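Long-range contacts in conjugal transfer protein TRWB (PDB 1E9R), which probably couples DNA processing to transport in bacterial conjugation, as a ring-forming hexameric P-loop NTPase that resembles ring helicases and F1-ATPase: residues P53-V58 and A307-V312; R83-D88 and R279-F284; F337-V342 and G408-R413; K38-A43 and L78-R83; W262-C267 and K293-A298. All coordinates share one frame; numbering follows the deposited sequence.

Interaction 1. Residues P53-V58 and A307-V312; sequences PRHLLV and AGLRVV
A chi1 of -38° sets the His55 ring beside Val311, with CG on the far side from its own carbonyl carbon, and delivers ND1 to the edge of the neighbouring strand. The two segments are adjacent parallel strands, 56-59 and 309-315, in the central sheet of a P-loop NTPase fold, with short axes 12° apart. His55 ND1 accepts the Val311 N-H at 3.0 Å, the donor lying 18° out of the imidazole plane, so a side chain takes the place a backbone acceptor would fill just before the strand begins. One residue on, regular pairing takes over: Leu56 N donates to Val311 O. Leu56 and Val312 pair on the sheet face that packs against helix 66-79, and Leu56 CD2 lies 4.2 Å from Val312 CG1. Over one face of the Arg310 guanidinium sits the Pro53 ring, while Glu52 holds that arginine in a salt bridge. At the imidazole edge, His55 CE1 comes within 3.3 Å of Leu309 O.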
# COMPACT_ATOMS: atom_id res chain seq x y z
N PRO B 53 33.54 -17.51 -4.31
CA PRO B 53 32.55 -17.98 -3.34
C PRO B 53 31.63 -16.89 -2.77
O PRO B 53 30.84 -17.16 -1.86
CB PRO B 53 33.40 -18.66 -2.28
CG PRO B 53 34.62 -17.82 -2.27
CD PRO B 53 34.89 -17.57 -3.73
N ARG B 54 31.73 -15.67 -3.30
CA ARG B 54 30.88 -14.57 -2.87
C ARG B 54 29.80 -14.32 -3.94
O ARG B 54 29.02 -13.37 -3.86
CB ARG B 54 31.70 -13.31 -2.57
CG ARG B 54 32.44 -13.39 -1.22
CD ARG B 54 33.12 -12.06 -0.80
NE ARG B 54 34.20 -11.63 -1.70
CZ ARG B 54 34.94 -10.53 -1.53
NH1 ARG B 54 34.71 -9.72 -0.50
NH2 ARG B 54 35.90 -10.22 -2.39
N HIS B 55 29.78 -15.20 -4.93
CA HIS B 55 28.78 -15.21 -5.99
C HIS B 55 28.71 -14.07 -6.99
O HIS B 55 29.20 -12.97 -6.75
CB HIS B 55 27.41 -15.43 -5.34
CG HIS B 55 27.47 -16.41 -4.21
ND1 HIS B 55 27.95 -17.69 -4.36
CD2 HIS B 55 27.22 -16.26 -2.88
CE1 HIS B 55 28.00 -18.29 -3.18
NE2 HIS B 55 27.57 -17.44 -2.27
N LEU B 56 28.08 -14.37 -8.13
CA LEU B 56 27.94 -13.45 -9.24
C LEU B 56 26.52 -13.38 -9.79
O LEU B 56 25.92 -14.41 -10.13
CB LEU B 56 28.87 -13.87 -10.37
CG LEU B 56 28.88 -12.98 -11.61
CD1 LEU B 56 29.59 -11.68 -11.29
CD2 LEU B 56 29.58 -13.68 -12.77
N LEU B 57 26.01 -12.16 -9.90
CA LEU B 57 24.67 -11.93 -10.43
C LEU B 57 24.81 -11.32 -11.82
O LEU B 57 25.40 -10.26 -11.97
CB LEU B 57 23.89 -11.00 -9.50
CG LEU B 57 22.42 -10.76 -9.85
CD1 LEU B 57 21.68 -12.09 -9.91
CD2 LEU B 57 21.79 -9.87 -8.81
N VAL B 58 24.29 -11.99 -12.84
CA VAL B 58 24.37 -11.49 -14.22
C VAL B 58 23.02 -10.91 -14.62
O VAL B 58 22.11 -11.65 -14.99
CB VAL B 58 24.75 -12.60 -15.20
CG1 VAL B 58 24.88 -12.04 -16.59
CG2 VAL B 58 26.05 -13.24 -14.77
N ALA B 307 31.78 -24.82 2.23
CA ALA B 307 31.55 -25.95 1.34
C ALA B 307 32.15 -25.67 -0.03
O ALA B 307 32.26 -26.57 -0.84
CB ALA B 307 30.06 -26.23 1.21
N GLY B 308 32.53 -24.42 -0.27
CA GLY B 308 33.13 -24.07 -1.55
C GLY B 308 32.09 -23.84 -2.63
O GLY B 308 32.35 -24.07 -3.80
N LEU B 309 30.92 -23.36 -2.21
CA LEU B 309 29.82 -23.09 -3.13
C LEU B 309 30.02 -21.76 -3.83
O LEU B 309 30.26 -20.73 -3.18
CB LEU B 309 28.49 -23.07 -2.37
CG LEU B 309 27.16 -23.31 -3.09
CD1 LEU B 309 26.25 -22.11 -2.87
CD2 LEU B 309 27.37 -23.60 -4.57
N ARG B 310 29.91 -21.80 -5.15
CA ARG B 310 30.07 -20.63 -6.00
C ARG B 310 28.85 -20.59 -6.89
O ARG B 310 28.68 -21.45 -7.75
CB ARG B 310 31.32 -20.76 -6.86
CG ARG B 310 32.60 -20.87 -6.05
CD ARG B 310 33.66 -21.65 -6.81
NE ARG B 310 35.01 -21.31 -6.37
CZ ARG B 310 35.51 -21.55 -5.16
NH1 ARG B 310 34.76 -22.16 -4.24
NH2 ARG B 310 36.76 -21.20 -4.88
N VAL B 311 27.99 -19.58 -6.69
CA VAL B 311 26.78 -19.46 -7.48
C VAL B 311 26.83 -18.34 -8.53
O VAL B 311 27.31 -17.24 -8.26
CB VAL B 311 25.54 -19.21 -6.58
CG1 VAL B 311 24.26 -19.19 -7.42
CG2 VAL B 311 25.47 -20.29 -5.49
N VAL B 312 26.35 -18.65 -9.72
CA VAL B 312 26.30 -17.69 -10.81
C VAL B 312 24.86 -17.75 -11.28
O VAL B 312 24.39 -18.80 -11.72
CB VAL B 312 27.23 -18.08 -11.97
CG1 VAL B 312 27.11 -17.07 -13.10
CG2 VAL B 312 28.67 -18.16 -11.48

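Interaction 2. Residues R83-D88 and R279-F284; sequences RMVIVD and RRLWLF
Strand 83-88 and strand 281-284 run parallel, their short axes 4.4 Å apart at closest and inclined by 14°. Four strong backbone bonds define the ladder: Trp282 N to Arg83 O, Val85 N to Trp282 O, Phe284 N to Val85 O, and Val87 N to Phe284 O. Val87 N to Phe284 O is 2.8 Å long; before the ladder, Arg83 N reaches Arg280 O only weakly. Met84 CA and Trp282 CA are just 4.2 Å apart in their pair, and Met84 CB approaches Trp282 CB to 3.4 Å, a tight spot in the sheet. Both strands belong to the mainly parallel central sheet of the P-loop NTPase fold. The face bearing Met84, Trp282, Ile86 and Phe284 packs in part on helix 66-79, where Ala74 touches both Met84 and Phe284. Met84 places CG between its backbone N and carbonyl carbon (chi1 50°), and its sulfur makes Met-aromatic contacts with both rings at an oblique angle. Met84 SD stands 5.2 Å from the Phe284 ring centroid and 4.1 Å from Phe284 CE1. Beside this, Ile86 lies alongside Phe284 and points the same way. On the face of Val85, Leu281 and Leu283, the CD2 methyl of Leu281 rests 3.3 Å from Arg83 O. The indole NE1 of Trp282 is bound by Asp82, and Arg83 has a cation-pi partner in Trp234.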
# COMPACT_ATOMS: atom_id res chain seq x y z
N ARG B 83 34.03 -28.80 -10.20
CA ARG B 83 32.77 -29.54 -10.30
C ARG B 83 31.64 -28.50 -10.31
O ARG B 83 31.76 -27.44 -9.68
CB ARG B 83 32.56 -30.47 -9.10
CG ARG B 83 33.39 -31.73 -9.11
CD ARG B 83 32.95 -32.67 -7.99
NE ARG B 83 31.73 -33.40 -8.30
CZ ARG B 83 30.99 -34.04 -7.39
NH1 ARG B 83 31.36 -34.02 -6.11
NH2 ARG B 83 29.91 -34.72 -7.75
N MET B 84 30.56 -28.79 -11.01
CA MET B 84 29.45 -27.85 -11.07
C MET B 84 28.09 -28.47 -11.40
O MET B 84 28.00 -29.55 -11.99
CB MET B 84 29.77 -26.75 -12.08
CG MET B 84 30.23 -27.27 -13.42
SD MET B 84 31.21 -26.04 -14.31
CE MET B 84 30.25 -25.85 -15.70
N VAL B 85 27.03 -27.79 -10.96
CA VAL B 85 25.66 -28.19 -11.22
C VAL B 85 25.14 -27.08 -12.12
O VAL B 85 25.31 -25.91 -11.82
CB VAL B 85 24.81 -28.23 -9.94
CG1 VAL B 85 23.38 -28.54 -10.29
CG2 VAL B 85 25.35 -29.27 -8.99
N ILE B 86 24.52 -27.45 -13.24
CA ILE B 86 24.03 -26.45 -14.18
C ILE B 86 22.54 -26.60 -14.49
O ILE B 86 22.08 -27.67 -14.90
CB ILE B 86 24.81 -26.54 -15.51
CG1 ILE B 86 26.30 -26.38 -15.25
CG2 ILE B 86 24.32 -25.48 -16.48
CD1 ILE B 86 27.18 -26.62 -16.48
N VAL B 87 21.80 -25.51 -14.28
CA VAL B 87 20.38 -25.48 -14.60
C VAL B 87 20.49 -25.17 -16.09
O VAL B 87 20.71 -24.03 -16.50
CB VAL B 87 19.66 -24.37 -13.81
CG1 VAL B 87 18.21 -24.28 -14.23
CG2 VAL B 87 19.75 -24.67 -12.33
N ASP B 88 20.36 -26.23 -16.88
CA ASP B 88 20.56 -26.16 -18.31
C ASP B 88 19.34 -26.30 -19.21
O ASP B 88 18.93 -27.41 -19.57
CB ASP B 88 21.63 -27.20 -18.65
CG ASP B 88 22.08 -27.14 -20.08
OD1 ASP B 88 22.13 -26.04 -20.68
OD2 ASP B 88 22.43 -28.22 -20.59
N ARG B 279 37.44 -28.17 -1.67
CA ARG B 279 36.26 -28.36 -2.50
C ARG B 279 35.76 -27.09 -3.19
O ARG B 279 35.62 -26.04 -2.55
CB ARG B 279 35.13 -28.94 -1.65
CG ARG B 279 33.91 -29.34 -2.46
CD ARG B 279 32.68 -29.57 -1.58
NE ARG B 279 32.78 -30.75 -0.72
CZ ARG B 279 32.90 -30.71 0.61
NH1 ARG B 279 32.95 -29.54 1.24
NH2 ARG B 279 32.97 -31.83 1.30
N ARG B 280 35.50 -27.19 -4.49
CA ARG B 280 34.98 -26.08 -5.28
C ARG B 280 33.79 -26.59 -6.09
O ARG B 280 33.96 -27.42 -6.99
CB ARG B 280 36.03 -25.53 -6.25
CG ARG B 280 37.19 -24.78 -5.63
CD ARG B 280 37.72 -23.78 -6.65
NE ARG B 280 39.01 -24.11 -7.26
CZ ARG B 280 39.37 -25.30 -7.76
NH1 ARG B 280 38.55 -26.33 -7.70
NH2 ARG B 280 40.57 -25.45 -8.29
N LEU B 281 32.60 -26.09 -5.77
CA LEU B 281 31.38 -26.51 -6.47
C LEU B 281 30.58 -25.32 -7.00
O LEU B 281 30.17 -24.44 -6.24
CB LEU B 281 30.50 -27.33 -5.53
CG LEU B 281 29.47 -28.33 -6.09
CD1 LEU B 281 28.15 -28.13 -5.37
CD2 LEU B 281 29.26 -28.15 -7.58
N TRP B 282 30.35 -25.31 -8.31
CA TRP B 282 29.59 -24.23 -8.93
C TRP B 282 28.12 -24.58 -9.09
O TRP B 282 27.76 -25.74 -9.26
CB TRP B 282 30.16 -23.88 -10.32
CG TRP B 282 31.53 -23.31 -10.29
CD1 TRP B 282 32.70 -24.01 -10.16
CD2 TRP B 282 31.90 -21.92 -10.36
NE1 TRP B 282 33.77 -23.14 -10.14
CE2 TRP B 282 33.30 -21.85 -10.26
CE3 TRP B 282 31.17 -20.73 -10.49
CZ2 TRP B 282 34.00 -20.64 -10.28
CZ3 TRP B 282 31.86 -19.52 -10.51
CH2 TRP B 282 33.26 -19.49 -10.41
N LEU B 283 27.28 -23.55 -9.03
CA LEU B 283 25.84 -23.71 -9.22
C LEU B 283 25.47 -22.63 -10.23
O LEU B 283 25.51 -21.44 -9.92
CB LEU B 283 25.07 -23.47 -7.92
CG LEU B 283 23.70 -24.16 -7.77
CD1 LEU B 283 22.81 -23.30 -6.87
CD2 LEU B 283 23.04 -24.39 -9.12
N PHE B 284 25.14 -23.05 -11.44
CA PHE B 284 24.75 -22.12 -12.49
C PHE B 284 23.25 -22.11 -12.66
O PHE B 284 22.67 -23.15 -12.97
CB PHE B 284 25.41 -22.52 -13.81
CG PHE B 284 26.86 -22.16 -13.89
CD1 PHE B 284 27.82 -22.97 -13.31
CD2 PHE B 284 27.25 -20.97 -14.51
CE1 PHE B 284 29.17 -22.61 -13.34
CE2 PHE B 284 28.59 -20.59 -14.55
CZ PHE B 284 29.55 -21.42 -13.97

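Interaction 3. Residues F337-V342 and G408-R413; sequences FRSLVV and GFAGNR
Ser339 meets the loop at Phe409 and Ala410 through its whole short side chain. Ser339 CB lies 3.9 Å from Ala410 N; beyond it, OG is set anti to the serine carbonyl carbon (chi1 -74°), which carries it onto the loop backbone. There Ser339 OG accepts the Ala410 N-H at 2.9 Å, with a bent N-H...O angle of 144°. The same Ser339 OG touches Phe409 CA at 3.5 Å and lies in the plane of the Phe409 ring, at its edge, nearest to CD1. This contact is where strand 339-342 meets the end of strand 404-408 in the central mixed sheet, an antiparallel junction on the side away from strand 56-59. Leu340 and Gly408 form a hydrogen-bonded antiparallel pair, joined by reciprocal N-H...O bonds; the one from Leu340 N to Gly408 O is almost straight at 179°. Ala410 CB points toward Arg338, just before the strand, 3.4 Å from Arg338 O and 3.6 Å from Arg338 CB. The Arg338 guanidinium makes a salt bridge with Asp402 of a neighbouring subunit.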
# COMPACT_ATOMS: atom_id res chain seq x y z
N PHE B 337 24.57 -11.70 -3.57
CA PHE B 337 25.59 -11.88 -4.59
C PHE B 337 26.46 -10.62 -4.47
O PHE B 337 25.95 -9.50 -4.53
CB PHE B 337 24.97 -11.92 -5.98
CG PHE B 337 24.06 -13.09 -6.22
CD1 PHE B 337 22.82 -13.16 -5.62
CD2 PHE B 337 24.44 -14.11 -7.10
CE1 PHE B 337 21.96 -14.21 -5.88
CE2 PHE B 337 23.59 -15.16 -7.37
CZ PHE B 337 22.35 -15.21 -6.76
N ARG B 338 27.77 -10.81 -4.29
CA ARG B 338 28.68 -9.69 -4.13
C ARG B 338 29.29 -9.13 -5.42
O ARG B 338 29.76 -7.98 -5.45
CB ARG B 338 29.78 -10.08 -3.14
CG ARG B 338 29.25 -10.41 -1.75
CD ARG B 338 28.55 -9.21 -1.14
NE ARG B 338 29.44 -8.04 -1.15
CZ ARG B 338 30.51 -7.91 -0.37
NH1 ARG B 338 30.84 -8.87 0.49
NH2 ARG B 338 31.27 -6.83 -0.48
N SER B 339 29.32 -9.92 -6.49
CA SER B 339 29.85 -9.43 -7.76
C SER B 339 28.68 -9.28 -8.72
O SER B 339 27.75 -10.08 -8.72
CB SER B 339 30.89 -10.40 -8.35
OG SER B 339 32.12 -10.35 -7.65
N LEU B 340 28.73 -8.24 -9.55
CA LEU B 340 27.64 -7.96 -10.49
C LEU B 340 28.08 -7.71 -11.93
O LEU B 340 29.16 -7.19 -12.19
CB LEU B 340 26.88 -6.72 -9.99
CG LEU B 340 25.93 -5.99 -10.94
CD1 LEU B 340 24.66 -6.79 -11.15
CD2 LEU B 340 25.60 -4.62 -10.37
N VAL B 341 27.22 -8.10 -12.87
CA VAL B 341 27.45 -7.86 -14.28
C VAL B 341 26.16 -7.27 -14.83
O VAL B 341 25.08 -7.82 -14.62
CB VAL B 341 27.77 -9.15 -15.07
CG1 VAL B 341 28.00 -8.80 -16.54
CG2 VAL B 341 29.02 -9.82 -14.51
N VAL B 342 26.27 -6.12 -15.50
CA VAL B 342 25.13 -5.44 -16.07
C VAL B 342 25.22 -5.50 -17.59
O VAL B 342 26.13 -4.93 -18.18
CB VAL B 342 25.10 -3.96 -15.63
CG1 VAL B 342 24.00 -3.21 -16.36
CG2 VAL B 342 24.89 -3.87 -14.12
N GLY B 408 31.57 -5.63 -12.53
CA GLY B 408 31.87 -5.03 -11.24
C GLY B 408 32.07 -6.08 -10.17
O GLY B 408 31.12 -6.49 -9.51
N PHE B 409 33.31 -6.51 -9.99
CA PHE B 409 33.63 -7.52 -8.99
C PHE B 409 33.48 -6.96 -7.59
O PHE B 409 33.52 -5.75 -7.39
CB PHE B 409 35.05 -8.03 -9.19
CG PHE B 409 35.23 -8.85 -10.44
CD1 PHE B 409 34.52 -10.04 -10.62
CD2 PHE B 409 36.09 -8.44 -11.45
CE1 PHE B 409 34.68 -10.81 -11.79
CE2 PHE B 409 36.26 -9.20 -12.62
CZ PHE B 409 35.55 -10.39 -12.78
N ALA B 410 33.30 -7.86 -6.62
CA ALA B 410 33.12 -7.48 -5.22
C ALA B 410 34.32 -6.72 -4.69
O ALA B 410 35.41 -6.81 -5.26
CB ALA B 410 32.87 -8.72 -4.38
N GLY B 411 34.11 -5.98 -3.61
CA GLY B 411 35.20 -5.23 -3.01
C GLY B 411 35.56 -3.94 -3.73
O GLY B 411 34.76 -3.37 -4.47
N ASN B 412 36.78 -3.48 -3.50
CA ASN B 412 37.27 -2.23 -4.06
C ASN B 412 37.92 -2.42 -5.43
O ASN B 412 39.12 -2.27 -5.59
CB ASN B 412 38.24 -1.60 -3.07
CG ASN B 412 38.63 -0.20 -3.47
OD1 ASN B 412 37.80 0.57 -3.92
ND2 ASN B 412 39.90 0.13 -3.27
N ARG B 413 37.09 -2.76 -6.41
CA ARG B 413 37.55 -2.97 -7.78
C ARG B 413 36.85 -1.99 -8.70
O ARG B 413 35.66 -1.73 -8.54
CB ARG B 413 37.19 -4.36 -8.28
CG ARG B 413 37.42 -5.47 -7.31
CD ARG B 413 38.84 -5.92 -7.32
NE ARG B 413 39.00 -7.11 -6.50
CZ ARG B 413 40.12 -7.80 -6.39
NH1 ARG B 413 41.21 -7.42 -7.06
NH2 ARG B 413 40.16 -8.89 -5.61

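Interaction 4. Residues K38-A43 and L78-R83; sequences KQVTVA and LLRGDR
Arg80 reaches across to Lys38 and Val40 just after helix 66-79, whose end is closed by a Schellman motif at Gly81, with positive phi and two bonds back into the last turn, one of them Gly81 N to Leu78 O. The contact thus joins the end of the helix that follows the probable P-loop to the segment leading into strand 41-42. Hydrogen bonding across the segments rests on Arg80 NH1, which donates to Lys38 O at 3.1 Å; the oxygen lies in the guanidinium plane, although the donor is tilted 29° from the carbonyl plane. The grip on Asp82 uses the other two nitrogens: NE and NH2 hold it side-on, one nitrogen to each carboxylate oxygen, and Arg80 NH2 to Asp82 OD2 measures 2.7 Å. A second ion pair joins NH1 to Glu52, so all three nitrogens are engaged, which fixes the rotation of the group. Van der Waals packing completes the contact. CG stands anti to the backbone N of Arg80 (chi1 -168°), extending the chain along Lys38, whose CB touches Arg80 CD at 3.8 Å. Over one face of the guanidinium, Val40 CG1 sits above its centre, 3.8 Å from Arg80 CZ.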
# COMPACT_ATOMS: atom_id res chain seq x y z
N LYS B 38 45.11 -20.42 -11.09
CA LYS B 38 44.30 -20.62 -12.28
C LYS B 38 42.94 -19.97 -11.99
O LYS B 38 42.36 -20.19 -10.92
CB LYS B 38 44.13 -22.12 -12.53
CG LYS B 38 44.32 -22.51 -13.98
CD LYS B 38 43.49 -21.63 -14.89
CE LYS B 38 43.68 -22.02 -16.35
NZ LYS B 38 43.31 -23.45 -16.58
N GLN B 39 42.45 -19.16 -12.92
CA GLN B 39 41.18 -18.44 -12.74
C GLN B 39 40.14 -18.65 -13.84
O GLN B 39 40.47 -19.05 -14.96
CB GLN B 39 41.45 -16.92 -12.65
CG GLN B 39 42.33 -16.45 -11.50
CD GLN B 39 42.74 -14.98 -11.65
OE1 GLN B 39 43.52 -14.65 -12.54
NE2 GLN B 39 42.22 -14.11 -10.79
N VAL B 40 38.89 -18.37 -13.51
CA VAL B 40 37.79 -18.48 -14.47
C VAL B 40 37.58 -17.05 -14.98
O VAL B 40 38.01 -16.10 -14.33
CB VAL B 40 36.49 -18.99 -13.78
CG1 VAL B 40 36.73 -20.40 -13.23
CG2 VAL B 40 36.08 -18.04 -12.66
N THR B 41 36.96 -16.88 -16.14
CA THR B 41 36.78 -15.53 -16.64
C THR B 41 35.35 -15.08 -16.80
O THR B 41 34.45 -15.88 -17.05
CB THR B 41 37.47 -15.32 -18.01
OG1 THR B 41 36.84 -16.16 -19.00
CG2 THR B 41 38.95 -15.65 -17.92
N VAL B 42 35.18 -13.77 -16.67
CA VAL B 42 33.89 -13.11 -16.81
C VAL B 42 34.07 -12.14 -17.96
O VAL B 42 34.77 -11.14 -17.83
CB VAL B 42 33.52 -12.31 -15.53
CG1 VAL B 42 32.16 -11.64 -15.72
CG2 VAL B 42 33.51 -13.24 -14.32
N ALA B 43 33.45 -12.45 -19.09
CA ALA B 43 33.56 -11.58 -20.27
C ALA B 43 35.03 -11.32 -20.63
O ALA B 43 35.38 -10.23 -21.08
CB ALA B 43 32.85 -10.26 -20.01
N LEU B 78 35.56 -25.46 -16.07
CA LEU B 78 35.76 -26.87 -16.39
C LEU B 78 37.21 -27.08 -16.78
O LEU B 78 37.79 -28.13 -16.50
CB LEU B 78 34.86 -27.28 -17.55
CG LEU B 78 33.38 -27.35 -17.21
CD1 LEU B 78 32.57 -27.39 -18.49
CD2 LEU B 78 33.12 -28.57 -16.34
N LEU B 79 37.80 -26.10 -17.45
CA LEU B 79 39.19 -26.20 -17.84
C LEU B 79 40.05 -26.30 -16.59
O LEU B 79 41.11 -26.91 -16.61
CB LEU B 79 39.62 -24.97 -18.64
CG LEU B 79 38.98 -24.81 -20.01
CD1 LEU B 79 39.56 -23.58 -20.65
CD2 LEU B 79 39.22 -26.03 -20.87
N ARG B 80 39.59 -25.69 -15.50
CA ARG B 80 40.32 -25.71 -14.24
C ARG B 80 39.99 -26.98 -13.45
O ARG B 80 40.59 -27.25 -12.40
CB ARG B 80 39.97 -24.45 -13.43
CG ARG B 80 40.86 -24.22 -12.23
CD ARG B 80 40.56 -22.89 -11.56
NE ARG B 80 39.25 -22.87 -10.92
CZ ARG B 80 38.74 -21.83 -10.29
NH1 ARG B 80 39.44 -20.71 -10.20
NH2 ARG B 80 37.54 -21.90 -9.73
N GLY B 81 39.05 -27.76 -13.96
CA GLY B 81 38.66 -29.01 -13.32
C GLY B 81 37.67 -28.89 -12.18
O GLY B 81 37.58 -29.79 -11.34
N ASP B 82 36.92 -27.80 -12.14
CA ASP B 82 35.94 -27.58 -11.08
C ASP B 82 34.67 -28.40 -11.30
O ASP B 82 34.29 -28.67 -12.43
CB ASP B 82 35.57 -26.10 -11.02
CG ASP B 82 36.68 -25.23 -10.45
OD1 ASP B 82 37.86 -25.48 -10.76
OD2 ASP B 82 36.37 -24.30 -9.70
N ARG B 83 34.03 -28.80 -10.20
CA ARG B 83 32.77 -29.54 -10.30
C ARG B 83 31.64 -28.50 -10.31
O ARG B 83 31.76 -27.44 -9.68
CB ARG B 83 32.56 -30.47 -9.10
CG ARG B 83 33.39 -31.73 -9.11
CD ARG B 83 32.95 -32.67 -7.99
NE ARG B 83 31.73 -33.40 -8.30
CZ ARG B 83 30.99 -34.04 -7.39
NH1 ARG B 83 31.36 -34.02 -6.11
NH2 ARG B 83 29.91 -34.72 -7.75

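Interaction 5. Residues W262-C267 and K293-A298; sequences WVDVVC and KLASLA
The carboxylate of Asp264 on helix 252-269 meets the loop that leads into helix 297-303, facing the backbone of Ala295 and Ser296. The contact joins two elements of the P-loop NTPase domain that flank strand 281-285 in the chain, and it is buried well inside the molecule. With CG anti to the backbone N (chi1 -164°), the carboxylate swings off the helix far enough for Asp264 OD1 to take the Ser296 N-H at 2.8 Å. It does so with its syn lone pair, on the side of the other oxygen, and the bond angle at hydrogen is 151°. Ser296 OG lies 3.2 Å from Asp264 OD2 and also hydrogen-bonds Thr268, while OD2 has a further bond to Ser133 from helix 126-134. This buried carboxylate is therefore shared between two neighbouring elements. At the preceding residue, Val263 and Leu294 cross at about a right angle, branch end to branch end, with Val263 CG1 against Leu294 CD1 at 3.6 Å. One turn on from Val263, Cys267 turns CB toward the serine, with Cys267 CB 3.9 Å from Ser296 CB, and its sulfur lies beside Leu297, with Cys267 SG 4.0 Å from Leu297 CA. A water bridges the two backbones here, donating to Cys267 O and to Ser296 O, each at 2.9 Å.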
# COMPACT_ATOMS: atom_id res chain seq x y z
N TRP B 262 15.04 -29.68 -7.24
CA TRP B 262 16.42 -30.12 -7.37
C TRP B 262 17.39 -29.03 -6.95
O TRP B 262 18.29 -29.27 -6.14
CB TRP B 262 16.72 -30.57 -8.81
CG TRP B 262 16.11 -31.92 -9.14
CD1 TRP B 262 15.91 -32.97 -8.29
CD2 TRP B 262 15.63 -32.35 -10.42
NE1 TRP B 262 15.34 -34.02 -8.95
CE2 TRP B 262 15.16 -33.67 -10.27
CE3 TRP B 262 15.56 -31.75 -11.69
CZ2 TRP B 262 14.61 -34.40 -11.33
CZ3 TRP B 262 15.02 -32.48 -12.75
CH2 TRP B 262 14.55 -33.80 -12.56
N VAL B 263 17.20 -27.83 -7.50
CA VAL B 263 18.07 -26.72 -7.14
C VAL B 263 18.13 -26.54 -5.62
O VAL B 263 19.20 -26.34 -5.04
CB VAL B 263 17.60 -25.42 -7.79
CG1 VAL B 263 18.42 -24.25 -7.26
CG2 VAL B 263 17.73 -25.52 -9.30
N ASP B 264 16.97 -26.62 -4.96
CA ASP B 264 16.91 -26.45 -3.52
C ASP B 264 17.58 -27.62 -2.80
O ASP B 264 18.21 -27.43 -1.76
CB ASP B 264 15.46 -26.31 -3.05
CG ASP B 264 15.37 -25.75 -1.65
OD1 ASP B 264 15.54 -24.52 -1.52
OD2 ASP B 264 15.14 -26.52 -0.70
N VAL B 265 17.45 -28.82 -3.35
CA VAL B 265 18.08 -29.98 -2.73
C VAL B 265 19.58 -29.71 -2.70
O VAL B 265 20.23 -29.98 -1.69
CB VAL B 265 17.84 -31.27 -3.53
CG1 VAL B 265 18.72 -32.39 -2.97
CG2 VAL B 265 16.38 -31.66 -3.45
N VAL B 266 20.12 -29.17 -3.79
CA VAL B 266 21.55 -28.87 -3.84
C VAL B 266 21.91 -27.83 -2.79
O VAL B 266 22.88 -28.00 -2.06
CB VAL B 266 21.98 -28.34 -5.23
CG1 VAL B 266 23.42 -27.83 -5.18
CG2 VAL B 266 21.87 -29.45 -6.26
N CYS B 267 21.13 -26.76 -2.71
CA CYS B 267 21.39 -25.71 -1.74
C CYS B 267 21.38 -26.14 -0.28
O CYS B 267 22.20 -25.67 0.51
CB CYS B 267 20.40 -24.57 -1.96
SG CYS B 267 20.60 -23.74 -3.57
N LYS B 293 9.99 -19.78 -5.41
CA LYS B 293 10.64 -19.10 -4.31
C LYS B 293 11.35 -20.17 -3.48
O LYS B 293 10.73 -20.83 -2.64
CB LYS B 293 9.58 -18.38 -3.47
CG LYS B 293 10.13 -17.64 -2.28
CD LYS B 293 9.05 -16.81 -1.62
CE LYS B 293 9.59 -16.07 -0.41
NZ LYS B 293 8.58 -15.09 0.08
N LEU B 294 12.64 -20.35 -3.73
CA LEU B 294 13.43 -21.36 -3.03
C LEU B 294 13.60 -21.10 -1.54
O LEU B 294 13.85 -19.98 -1.11
CB LEU B 294 14.80 -21.51 -3.70
CG LEU B 294 14.73 -21.76 -5.20
CD1 LEU B 294 16.12 -21.93 -5.76
CD2 LEU B 294 13.90 -22.99 -5.49
N ALA B 295 13.49 -22.16 -0.75
CA ALA B 295 13.60 -22.06 0.69
C ALA B 295 15.03 -22.02 1.21
O ALA B 295 15.29 -21.44 2.27
CB ALA B 295 12.85 -23.22 1.34
N SER B 296 15.97 -22.62 0.48
CA SER B 296 17.35 -22.70 0.94
C SER B 296 18.38 -21.92 0.16
O SER B 296 19.53 -21.87 0.56
CB SER B 296 17.80 -24.16 0.97
OG SER B 296 16.78 -24.97 1.53
N LEU B 297 17.98 -21.33 -0.96
CA LEU B 297 18.94 -20.56 -1.76
C LEU B 297 19.66 -19.51 -0.92
O LEU B 297 20.89 -19.41 -0.97
CB LEU B 297 18.22 -19.86 -2.92
CG LEU B 297 19.01 -19.66 -4.21
CD1 LEU B 297 18.43 -18.47 -4.94
CD2 LEU B 297 20.49 -19.45 -3.93
N ALA B 298 18.90 -18.73 -0.15
CA ALA B 298 19.46 -17.66 0.68
C ALA B 298 20.55 -18.13 1.63
O ALA B 298 21.61 -17.51 1.71
CB ALA B 298 18.35 -16.99 1.47
O HOH W 1 20.76 -23.88 2.33

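From the N terminus, interaction 4 opens first at 38-43 and closes at 78-83, after helix 66-79. Interaction 1 opens inside that span, at 53-58, and closes only at 307-312, so the two loops cross. Within the long loop of interaction 1, interaction 2 runs from 83-88 to 279-284 and interaction 5 from 262-267 to 293-298; these two cross each other while both nest in it. Interaction 3, from 337-342 to 408-413, follows in series. Interactions 1, 2 and 3 join strands of one mixed sheet: 309-315 neighbours 281-285, and 56-59 neighbours 339-342. Interaction 4 ties in helix 66-79, sharing Arg83 with interaction 2, and interaction 5 adds helices 252-269 and 297-303.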